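Local atomic coordinates of acetylcholine-binding protein (Bulinus truncatus, PDB entry 2BJ0), a protein that probably binds acetylcholine as a soluble homopentamer, and serves as a structural counterpart of the ligand-binding domain of nicotinic acetylcholine receptors. Residues D15-P18 with P24-V27; A54-P59 with S78-P83; D100-V103 with S109-Y112. All coordinates share one frame; numbering follows the deposited sequence.

Contact 1: residues D15-P18 with P24-V27; sequences DVIP and PLNV
Ile17 and Leu25 meet flank to flank, and this apolar packing makes up most of the contact. Their side chains run past each other in opposite directions: CG1 of Ile17 lies 3.9 Å from CD2 of Leu25, while CD1 of Ile17, at the end of the chain, comes to 4.0 Å from CB of Leu25. The Ile17 chain is fully extended, CG1 anti to the backbone N (chi1 -169°) and CD1 continuing the same line, which carries its terminal methyl up to the base of the leucine. Pro18 adds a looser touch, its ring atom CD standing 4.4 Å from Leu25 CD2.

The two leucine methyls divide the work. CD2 serves the isoleucine and the proline ring, whereas CD1 rests 3.9 Å from the carbonyl O of Pro18. No hydrogen bond crosses, so side-chain packing joins the segments.

This is plain hydrophobic packing, in the beta-sandwich of the ligand-binding domain, of the loop after helix 4-12 against the start of strand 25-40. The Leu25 backbone is hydrogen-bonded to Gln148 and to Ala150 of strand 149-153, the parallel neighbour of strand 25-40; Phe149 touches Ile17, and Trp56 of strand 45-57 lies against Leu25.

Contact 2: residues A54-P59 with S78-P83; sequences ASWKVP and SKMWTP
Trp56 points its indole from strand 45-57 into the bend made by Met80, Trp81, Thr82 and Pro83, within the beta-sandwich of the ligand-binding-domain fold shared with nicotinic receptors. Pro83 lies over one ring face: its CD sits 3.7 Å from the centroid of the Trp56 six-membered ring, 23° off the normal, a CH-pi contact. The same face receives the rim of Trp81. That pair is edge-to-face, with the planes at 89° and 5.5 Å between the centroids of the Trp56 five-membered ring and the Trp81 six-membered ring, and CZ3 and CE3 of Trp81 come nearest to NE1 of Trp56. Obliquely to the Trp56 ring stand CG2 of Thr82, 4.2 Å from CH2 of Trp56, and the sulfur SD of Met80, 4.4 Å from CZ2 of Trp56.

The first torsion of Trp56 sets this up: CG lies between the backbone N and the carbonyl carbon (chi1 67°), which sends the indole toward the 80-83 turn, where the Trp81 side chain approaches it at a slant.

Further out, Trp56 is held by backbone bonding to Val110 and touches Val27 and Tyr112. Trp81 also meets the ring of His144, with the planes roughly perpendicular, while Met80 reaches Val102 and Val104 of strand 101-105.

No direct hydrogen bond joins the two segments; a water does it instead. Lying in the plane of the Trp56 ring, at its edge, the water accepts from NE1 of Trp56 at 2.8 Å and donates to the carbonyl O of Trp81 at 2.7 Å.

Contact 3: residues D100-V103 with S109-Y112; sequences DRVV and SVIY
The Tyr112 ring is met at its edge by Asp100 OD1, which lies in the ring plane and takes a very short hydrogen bond, 2.5 Å, from Tyr112 OH. The carboxylate is turned 36° against the ring. Also near the plane, the carbonyl O of Arg101 comes to 3.5 Å from CD1 of Tyr112. Val102 approaches obliquely, its CG1 3.7 Å from the same CD1. With CG anti to its backbone N (chi1 180°), the tyrosine lies alongside the start of the neighbouring strand, so that its hydroxyl reaches Asp100.

Beyond the ring, Val102 rests its CB against CG1 of Val110, 3.7 Å away.

The backbones are joined by two hydrogen bonds between the same pair of residues: Val103 N to Ile111 O and Ile111 N to Val103 O are both 2.9 Å.

Arg101 starts away from segment 109-112, and its guanidinium bonds to Asp15 O of a neighbouring subunit and to Ser74 of its own chain, tying this strand to the pentamer interface. Val103 and Ile111, joined by their two hydrogen bonds, form an antiparallel hydrogen-bonded pair, here in the beta hairpin of strands 101-105 and 109-121.

The three contacts come in sequence order along the chain without overlapping, yet all reach the same mixed sheet. Contacts 1 and 2 have centres about 8 Å apart and meet through Trp81, which packs on Leu25, Ile17 and Pro18. Between contacts 2 and 3 the centres are about 7 Å apart; strands 45-57 and 109-121 are neighbours there, with a probable backbone hydrogen bond between Ala54 and Tyr112. Contacts 1 and 3 do not touch, about 14 Å between centres, so contact 2 bridges them. Together they form one continuous packed patch of the ligand-binding domain, from the loop after helix 4-12 to the hairpin whose Arg101 bonds to a neighbouring subunit of the pentamer.

Contact 1: residues D15-P18 with P24-V27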
ATOM      1  N   ASP A  15      20.654   5.413  -8.158  1.00 27.93           N
ATOM      2  CA  ASP A  15      19.712   6.044  -9.074  1.00 28.76           C
ATOM      3  C   ASP A  15      20.050   5.772 -10.541  1.00 28.74           C
ATOM      4  O   ASP A  15      19.170   5.893 -11.372  1.00 29.48           O
ATOM      5  CB  ASP A  15      19.649   7.571  -8.888  1.00 29.22           C
ATOM      6  CG  ASP A  15      19.164   7.994  -7.498  1.00 32.48           C
ATOM      7  OD1 ASP A  15      18.310   7.305  -6.903  1.00 37.00           O
ATOM      8  OD2 ASP A  15      19.609   9.008  -6.917  1.00 37.90           O
ATOM      9  N   VAL A  16      21.287   5.379 -10.854  1.00 27.92           N
ATOM     10  CA  VAL A  16      21.747   5.390 -12.253  1.00 28.68           C
ATOM     11  C   VAL A  16      22.282   4.021 -12.703  1.00 28.28           C
ATOM     12  O   VAL A  16      22.962   3.338 -11.951  1.00 28.93           O
ATOM     13  CB  VAL A  16      22.803   6.521 -12.465  1.00 28.70           C
ATOM     14  CG1 VAL A  16      23.499   6.437 -13.831  1.00 29.65           C
ATOM     15  CG2 VAL A  16      22.151   7.891 -12.320  1.00 29.75           C
ATOM     16  N   ILE A  17      21.965   3.610 -13.920  1.00 27.96           N
ATOM     17  CA  ILE A  17      22.431   2.328 -14.407  1.00 28.89           C
ATOM     18  C   ILE A  17      23.958   2.338 -14.293  1.00 29.36           C
ATOM     19  O   ILE A  17      24.583   3.338 -14.618  1.00 29.62           O
ATOM     20  CB  ILE A  17      21.930   2.110 -15.849  1.00 28.87           C
ATOM     21  CG1 ILE A  17      22.165   0.687 -16.313  1.00 29.24           C
ATOM     22  CG2 ILE A  17      22.498   3.176 -16.816  1.00 28.25           C
ATOM     23  CD1 ILE A  17      21.607   0.440 -17.701  1.00 31.86           C
ATOM     24  N   PRO A  18      24.551   1.267 -13.780  1.00 31.69           N
ATOM     25  CA  PRO A  18      25.999   1.198 -13.630  1.00 34.28           C
ATOM     26  C   PRO A  18      26.684   0.796 -14.915  1.00 37.52           C
ATOM     27  O   PRO A  18      26.787  -0.388 -15.227  1.00 38.42           O
ATOM     28  CB  PRO A  18      26.193   0.122 -12.568  1.00 33.52           C
ATOM     29  CG  PRO A  18      25.008  -0.728 -12.644  1.00 32.49           C
ATOM     30  CD  PRO A  18      23.896   0.045 -13.286  1.00 31.74           C
ATOM     31  N   PRO A  24      26.767  -0.838 -23.541  1.00 45.68           N
ATOM     32  CA  PRO A  24      25.527  -1.092 -22.807  1.00 43.25           C
ATOM     33  C   PRO A  24      25.730  -2.141 -21.711  1.00 41.21           C
ATOM     34  O   PRO A  24      26.599  -3.014 -21.828  1.00 39.96           O
ATOM     35  CB  PRO A  24      24.584  -1.632 -23.877  1.00 43.27           C
ATOM     36  CG  PRO A  24      25.217  -1.297 -25.171  1.00 44.83           C
ATOM     37  CD  PRO A  24      26.681  -1.275 -24.944  1.00 45.46           C
ATOM     38  N   LEU A  25      24.945  -2.035 -20.639  1.00 38.91           N
ATOM     39  CA  LEU A  25      24.909  -3.075 -19.619  1.00 36.43           C
ATOM     40  C   LEU A  25      24.149  -4.260 -20.190  1.00 35.43           C
ATOM     41  O   LEU A  25      23.040  -4.104 -20.683  1.00 34.52           O
ATOM     42  CB  LEU A  25      24.225  -2.565 -18.341  1.00 36.22           C
ATOM     43  CG  LEU A  25      24.043  -3.560 -17.203  1.00 33.68           C
ATOM     44  CD1 LEU A  25      25.356  -3.755 -16.495  1.00 35.37           C
ATOM     45  CD2 LEU A  25      22.998  -3.071 -16.229  1.00 33.44           C
ATOM     46  N   ASN A  26      24.759  -5.441 -20.143  1.00 34.80           N
ATOM     47  CA  ASN A  26      24.096  -6.661 -20.597  1.00 34.64           C
ATOM     48  C   ASN A  26      23.236  -7.230 -19.493  1.00 33.41           C
ATOM     49  O   ASN A  26      23.725  -7.598 -18.434  1.00 34.46           O
ATOM     50  CB  ASN A  26      25.106  -7.739 -20.963  1.00 35.25           C
ATOM     51  CG  ASN A  26      25.735  -7.530 -22.310  1.00 40.33           C
ATOM     52  OD1 ASN A  26      26.704  -8.222 -22.643  1.00 47.62           O
ATOM     53  ND2 ASN A  26      25.205  -6.587 -23.107  1.00 41.01           N
ATOM     54  N   VAL A  27      21.956  -7.364 -19.743  1.00 31.68           N
ATOM     55  CA  VAL A  27      21.126  -7.950 -18.730  1.00 30.43           C
ATOM     56  C   VAL A  27      20.507  -9.198 -19.297  1.00 30.01           C
ATOM     57  O   VAL A  27      19.812  -9.135 -20.295  1.00 31.08           O
ATOM     58  CB  VAL A  27      20.040  -6.946 -18.270  1.00 29.72           C
ATOM     59  CG1 VAL A  27      19.109  -7.589 -17.245  1.00 29.01           C
ATOM     60  CG2 VAL A  27      20.697  -5.709 -17.708  1.00 28.61           C
TER

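Contact 2: residues A54-P59 with S78-P83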
ATOM      1  N   ALA A  54      16.756 -12.401 -13.558  1.00 27.53           N
ATOM      2  CA  ALA A  54      17.536 -11.353 -14.181  1.00 28.03           C
ATOM      3  C   ALA A  54      18.959 -11.343 -13.645  1.00 28.88           C
ATOM      4  O   ALA A  54      19.164 -11.349 -12.425  1.00 28.72           O
ATOM      5  CB  ALA A  54      16.891  -9.986 -13.940  1.00 27.25           C
ATOM      6  N   SER A  55      19.952 -11.310 -14.535  1.00 28.95           N
ATOM      7  CA  SER A  55      21.312 -11.124 -14.058  1.00 29.17           C
ATOM      8  C   SER A  55      22.105 -10.105 -14.835  1.00 28.62           C
ATOM      9  O   SER A  55      21.861  -9.868 -16.024  1.00 28.58           O
ATOM     10  CB  SER A  55      22.067 -12.444 -13.890  1.00 30.56           C
ATOM     11  OG  SER A  55      21.829 -13.318 -14.961  1.00 34.43           O
ATOM     12  N   TRP A  56      23.031  -9.461 -14.134  1.00 27.70           N
ATOM     13  CA  TRP A  56      23.920  -8.500 -14.762  1.00 27.45           C
ATOM     14  C   TRP A  56      25.169  -8.451 -13.916  1.00 28.11           C
ATOM     15  O   TRP A  56      25.183  -9.007 -12.844  1.00 27.73           O
ATOM     16  CB  TRP A  56      23.252  -7.128 -14.932  1.00 26.52           C
ATOM     17  CG  TRP A  56      22.966  -6.447 -13.647  1.00 25.30           C
ATOM     18  CD1 TRP A  56      23.714  -5.476 -13.048  1.00 26.08           C
ATOM     19  CD2 TRP A  56      21.889  -6.731 -12.761  1.00 23.77           C
ATOM     20  NE1 TRP A  56      23.149  -5.115 -11.845  1.00 23.23           N
ATOM     21  CE2 TRP A  56      22.015  -5.861 -11.651  1.00 24.89           C
ATOM     22  CE3 TRP A  56      20.802  -7.616 -12.795  1.00 24.78           C
ATOM     23  CZ2 TRP A  56      21.115  -5.874 -10.584  1.00 23.77           C
ATOM     24  CZ3 TRP A  56      19.894  -7.605 -11.721  1.00 24.52           C
ATOM     25  CH2 TRP A  56      20.070  -6.748 -10.644  1.00 24.71           C
ATOM     26  N   LYS A  57      26.228  -7.820 -14.408  1.00 29.34           N
ATOM     27  CA  LYS A  57      27.500  -7.808 -13.689  1.00 30.03           C
ATOM     28  C   LYS A  57      28.036  -6.396 -13.558  1.00 30.16           C
ATOM     29  O   LYS A  57      27.965  -5.600 -14.497  1.00 30.36           O
ATOM     30  CB  LYS A  57      28.505  -8.680 -14.434  1.00 31.51           C
ATOM     31  CG  LYS A  57      29.836  -8.897 -13.752  1.00 33.34           C
ATOM     32  CD  LYS A  57      30.766  -9.675 -14.700  1.00 37.20           C
ATOM     33  CE  LYS A  57      31.998 -10.147 -13.963  1.00 39.13           C
ATOM     34  NZ  LYS A  57      32.643 -11.211 -14.765  1.00 41.15           N
ATOM     35  N   VAL A  58      28.511  -6.067 -12.362  1.00 30.21           N
ATOM     36  CA  VAL A  58      29.147  -4.781 -12.096  1.00 30.57           C
ATOM     37  C   VAL A  58      30.508  -5.080 -11.471  1.00 30.99           C
ATOM     38  O   VAL A  58      30.583  -5.440 -10.290  1.00 31.28           O
ATOM     39  CB  VAL A  58      28.293  -3.876 -11.143  1.00 31.25           C
ATOM     40  CG1 VAL A  58      28.924  -2.482 -11.000  1.00 30.20           C
ATOM     41  CG2 VAL A  58      26.857  -3.767 -11.633  1.00 30.93           C
ATOM     42  N   PRO A  59      31.569  -5.010 -12.276  1.00 31.54           N
ATOM     43  CA  PRO A  59      32.932  -5.278 -11.796  1.00 32.06           C
ATOM     44  C   PRO A  59      33.282  -4.642 -10.426  1.00 31.69           C
ATOM     45  O   PRO A  59      33.730  -5.342  -9.522  1.00 31.93           O
ATOM     46  CB  PRO A  59      33.787  -4.730 -12.936  1.00 31.94           C
ATOM     47  CG  PRO A  59      32.941  -5.179 -14.177  1.00 32.11           C
ATOM     48  CD  PRO A  59      31.556  -4.702 -13.722  1.00 31.61           C
ATOM     49  N   SER A  78      16.672  -2.305  -2.469  1.00 26.70           N
ATOM     50  CA  SER A  78      16.833  -0.865  -2.310  1.00 27.68           C
ATOM     51  C   SER A  78      18.301  -0.420  -2.196  1.00 28.41           C
ATOM     52  O   SER A  78      18.579   0.771  -2.265  1.00 29.29           O
ATOM     53  CB  SER A  78      16.097  -0.408  -1.052  1.00 28.54           C
ATOM     54  OG  SER A  78      16.693  -1.031   0.069  1.00 29.79           O
ATOM     55  N   LYS A  79      19.233  -1.355  -2.008  1.00 28.11           N
ATOM     56  CA  LYS A  79      20.650  -1.015  -1.801  1.00 28.72           C
ATOM     57  C   LYS A  79      21.452  -0.797  -3.094  1.00 28.80           C
ATOM     58  O   LYS A  79      22.573  -0.323  -3.042  1.00 29.34           O
ATOM     59  CB  LYS A  79      21.345  -2.074  -0.939  1.00 28.90           C
ATOM     60  CG  LYS A  79      20.788  -2.088   0.500  1.00 32.18           C
ATOM     61  CD  LYS A  79      20.936  -0.729   1.129  1.00 37.36           C
ATOM     62  CE  LYS A  79      19.846  -0.487   2.176  1.00 42.84           C
ATOM     63  NZ  LYS A  79      19.940   0.904   2.688  1.00 45.46           N
ATOM     64  N   MET A  80      20.886  -1.135  -4.239  1.00 27.71           N
ATOM     65  CA  MET A  80      21.613  -0.926  -5.500  1.00 28.68           C
ATOM     66  C   MET A  80      20.671  -0.679  -6.659  1.00 27.36           C
ATOM     67  O   MET A  80      19.469  -0.876  -6.526  1.00 28.37           O
ATOM     68  CB  MET A  80      22.487  -2.137  -5.785  1.00 27.44           C
ATOM     69  CG  MET A  80      21.688  -3.383  -5.990  1.00 29.77           C
ATOM     70  SD  MET A  80      22.702  -4.703  -6.698  1.00 33.86           S
ATOM     71  CE  MET A  80      23.581  -5.132  -5.198  1.00 32.85           C
ATOM     72  N   TRP A  81      21.200  -0.203  -7.782  1.00 26.11           N
ATOM     73  CA  TRP A  81      20.405  -0.109  -8.981  1.00 25.57           C
ATOM     74  C   TRP A  81      19.979  -1.515  -9.371  1.00 25.12           C
ATOM     75  O   TRP A  81      20.789  -2.451  -9.298  1.00 24.59           O
ATOM     76  CB  TRP A  81      21.249   0.493 -10.095  1.00 25.22           C
ATOM     77  CG  TRP A  81      20.527   0.601 -11.392  1.00 23.92           C
ATOM     78  CD1 TRP A  81      19.804   1.656 -11.825  1.00 23.93           C
ATOM     79  CD2 TRP A  81      20.466  -0.387 -12.431  1.00 23.96           C
ATOM     80  NE1 TRP A  81      19.290   1.396 -13.071  1.00 24.99           N
ATOM     81  CE2 TRP A  81      19.673   0.137 -13.457  1.00 24.67           C
ATOM     82  CE3 TRP A  81      20.986  -1.693 -12.580  1.00 26.52           C
ATOM     83  CZ2 TRP A  81      19.404  -0.568 -14.645  1.00 24.45           C
ATOM     84  CZ3 TRP A  81      20.729  -2.398 -13.763  1.00 23.53           C
ATOM     85  CH2 TRP A  81      19.945  -1.832 -14.772  1.00 24.04           C
ATOM     86  N   THR A  82      18.718  -1.651  -9.798  1.00 24.60           N
ATOM     87  CA  THR A  82      18.193  -2.894 -10.384  1.00 24.12           C
ATOM     88  C   THR A  82      17.415  -2.521 -11.638  1.00 24.29           C
ATOM     89  O   THR A  82      16.946  -1.379 -11.783  1.00 23.88           O
ATOM     90  CB  THR A  82      17.272  -3.691  -9.403  1.00 24.51           C
ATOM     91  OG1 THR A  82      16.228  -2.833  -8.928  1.00 22.43           O
ATOM     92  CG2 THR A  82      18.040  -4.114  -8.130  1.00 23.68           C
ATOM     93  N   PRO A  83      17.318  -3.447 -12.590  1.00 24.46           N
ATOM     94  CA  PRO A  83      16.660  -3.122 -13.870  1.00 24.60           C
ATOM     95  C   PRO A  83      15.218  -2.659 -13.676  1.00 24.74           C
ATOM     96  O   PRO A  83      14.483  -3.261 -12.905  1.00 24.98           O
ATOM     97  CB  PRO A  83      16.688  -4.465 -14.611  1.00 23.88           C
ATOM     98  CG  PRO A  83      17.955  -5.122 -14.102  1.00 23.58           C
ATOM     99  CD  PRO A  83      17.895  -4.814 -12.593  1.00 23.88           C
TER
HETATM  100  O   HOH W   1      23.348  -2.879 -10.161  1.00 20.28           O

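Contact 3: residues D100-V103 with S109-Y112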
ATOM      1  N   ASP A 100      12.143  -9.263  -1.619  1.00 30.12           N
ATOM      2  CA  ASP A 100      12.767  -8.394  -2.624  1.00 29.91           C
ATOM      3  C   ASP A 100      14.248  -8.168  -2.343  1.00 28.71           C
ATOM      4  O   ASP A 100      14.642  -7.142  -1.783  1.00 27.72           O
ATOM      5  CB  ASP A 100      12.015  -7.065  -2.710  1.00 30.80           C
ATOM      6  CG  ASP A 100      11.970  -6.509  -4.113  1.00 33.57           C
ATOM      7  OD1 ASP A 100      12.373  -7.224  -5.069  1.00 36.55           O
ATOM      8  OD2 ASP A 100      11.542  -5.361  -4.357  1.00 35.44           O
ATOM      9  N   ARG A 101      15.067  -9.138  -2.754  1.00 26.98           N
ATOM     10  CA  ARG A 101      16.473  -9.143  -2.470  1.00 26.04           C
ATOM     11  C   ARG A 101      17.249  -9.628  -3.690  1.00 26.03           C
ATOM     12  O   ARG A 101      16.729 -10.404  -4.465  1.00 24.07           O
ATOM     13  CB  ARG A 101      16.764 -10.105  -1.349  1.00 25.98           C
ATOM     14  CG  ARG A 101      16.306  -9.673   0.006  1.00 26.21           C
ATOM     15  CD  ARG A 101      16.970 -10.476   1.090  1.00 30.57           C
ATOM     16  NE  ARG A 101      17.168  -9.643   2.264  1.00 37.36           N
ATOM     17  CZ  ARG A 101      18.326  -9.336   2.815  1.00 36.08           C
ATOM     18  NH1 ARG A 101      19.466  -9.785   2.348  1.00 37.19           N
ATOM     19  NH2 ARG A 101      18.330  -8.574   3.884  1.00 40.63           N
ATOM     20  N   VAL A 102      18.480  -9.153  -3.842  1.00 25.53           N
ATOM     21  CA  VAL A 102      19.397  -9.649  -4.895  1.00 26.33           C
ATOM     22  C   VAL A 102      20.523 -10.412  -4.212  1.00 27.54           C
ATOM     23  O   VAL A 102      20.706 -10.302  -2.967  1.00 27.22           O
ATOM     24  CB  VAL A 102      19.983  -8.500  -5.765  1.00 25.94           C
ATOM     25  CG1 VAL A 102      18.864  -7.672  -6.418  1.00 25.39           C
ATOM     26  CG2 VAL A 102      20.889  -7.595  -4.955  1.00 25.55           C
ATOM     27  N   VAL A 103      21.273 -11.184  -4.998  1.00 27.49           N
ATOM     28  CA  VAL A 103      22.452 -11.893  -4.522  1.00 27.74           C
ATOM     29  C   VAL A 103      23.634 -11.526  -5.384  1.00 28.88           C
ATOM     30  O   VAL A 103      23.591 -11.674  -6.606  1.00 27.31           O
ATOM     31  CB  VAL A 103      22.284 -13.411  -4.568  1.00 28.49           C
ATOM     32  CG1 VAL A 103      23.606 -14.097  -4.180  1.00 27.31           C
ATOM     33  CG2 VAL A 103      21.113 -13.870  -3.664  1.00 28.55           C
ATOM     34  N   SER A 109      28.934 -10.187 -10.137  1.00 32.50           N
ATOM     35  CA  SER A 109      27.718 -10.481 -10.870  1.00 32.28           C
ATOM     36  C   SER A 109      26.539 -10.533  -9.894  1.00 31.06           C
ATOM     37  O   SER A 109      26.721 -10.844  -8.724  1.00 30.95           O
ATOM     38  CB  SER A 109      27.842 -11.723 -11.761  1.00 32.54           C
ATOM     39  OG  SER A 109      28.129 -12.852 -10.985  1.00 36.83           O
ATOM     40  N   VAL A 110      25.349 -10.179 -10.377  1.00 29.88           N
ATOM     41  CA  VAL A 110      24.173 -10.022  -9.508  1.00 29.19           C
ATOM     42  C   VAL A 110      23.040 -10.829 -10.076  1.00 28.93           C
ATOM     43  O   VAL A 110      22.845 -10.836 -11.280  1.00 29.02           O
ATOM     44  CB  VAL A 110      23.705  -8.539  -9.405  1.00 29.10           C
ATOM     45  CG1 VAL A 110      22.532  -8.429  -8.449  1.00 27.76           C
ATOM     46  CG2 VAL A 110      24.860  -7.613  -8.927  1.00 26.64           C
ATOM     47  N   ILE A 111      22.299 -11.511  -9.216  1.00 27.82           N
ATOM     48  CA  ILE A 111      21.121 -12.234  -9.639  1.00 28.86           C
ATOM     49  C   ILE A 111      19.926 -11.697  -8.855  1.00 27.94           C
ATOM     50  O   ILE A 111      20.033 -11.447  -7.631  1.00 26.83           O
ATOM     51  CB  ILE A 111      21.275 -13.778  -9.421  1.00 29.32           C
ATOM     52  CG1 ILE A 111      22.528 -14.294 -10.159  1.00 31.95           C
ATOM     53  CG2 ILE A 111      20.028 -14.481  -9.962  1.00 30.39           C
ATOM     54  CD1 ILE A 111      22.978 -15.806  -9.868  1.00 31.34           C
ATOM     55  N   TYR A 112      18.819 -11.500  -9.574  1.00 26.87           N
ATOM     56  CA  TYR A 112      17.562 -11.062  -9.027  1.00 26.07           C
ATOM     57  C   TYR A 112      16.430 -11.907  -9.653  1.00 25.97           C
ATOM     58  O   TYR A 112      16.312 -12.003 -10.881  1.00 25.91           O
ATOM     59  CB  TYR A 112      17.399  -9.569  -9.312  1.00 26.89           C
ATOM     60  CG  TYR A 112      16.116  -8.934  -8.809  1.00 27.22           C
ATOM     61  CD1 TYR A 112      15.634  -9.180  -7.513  1.00 29.16           C
ATOM     62  CD2 TYR A 112      15.407  -8.068  -9.625  1.00 28.50           C
ATOM     63  CE1 TYR A 112      14.432  -8.583  -7.055  1.00 27.38           C
ATOM     64  CE2 TYR A 112      14.220  -7.469  -9.203  1.00 31.39           C
ATOM     65  CZ  TYR A 112      13.745  -7.713  -7.911  1.00 31.64           C
ATOM     66  OH  TYR A 112      12.569  -7.084  -7.527  1.00 32.32           O
TER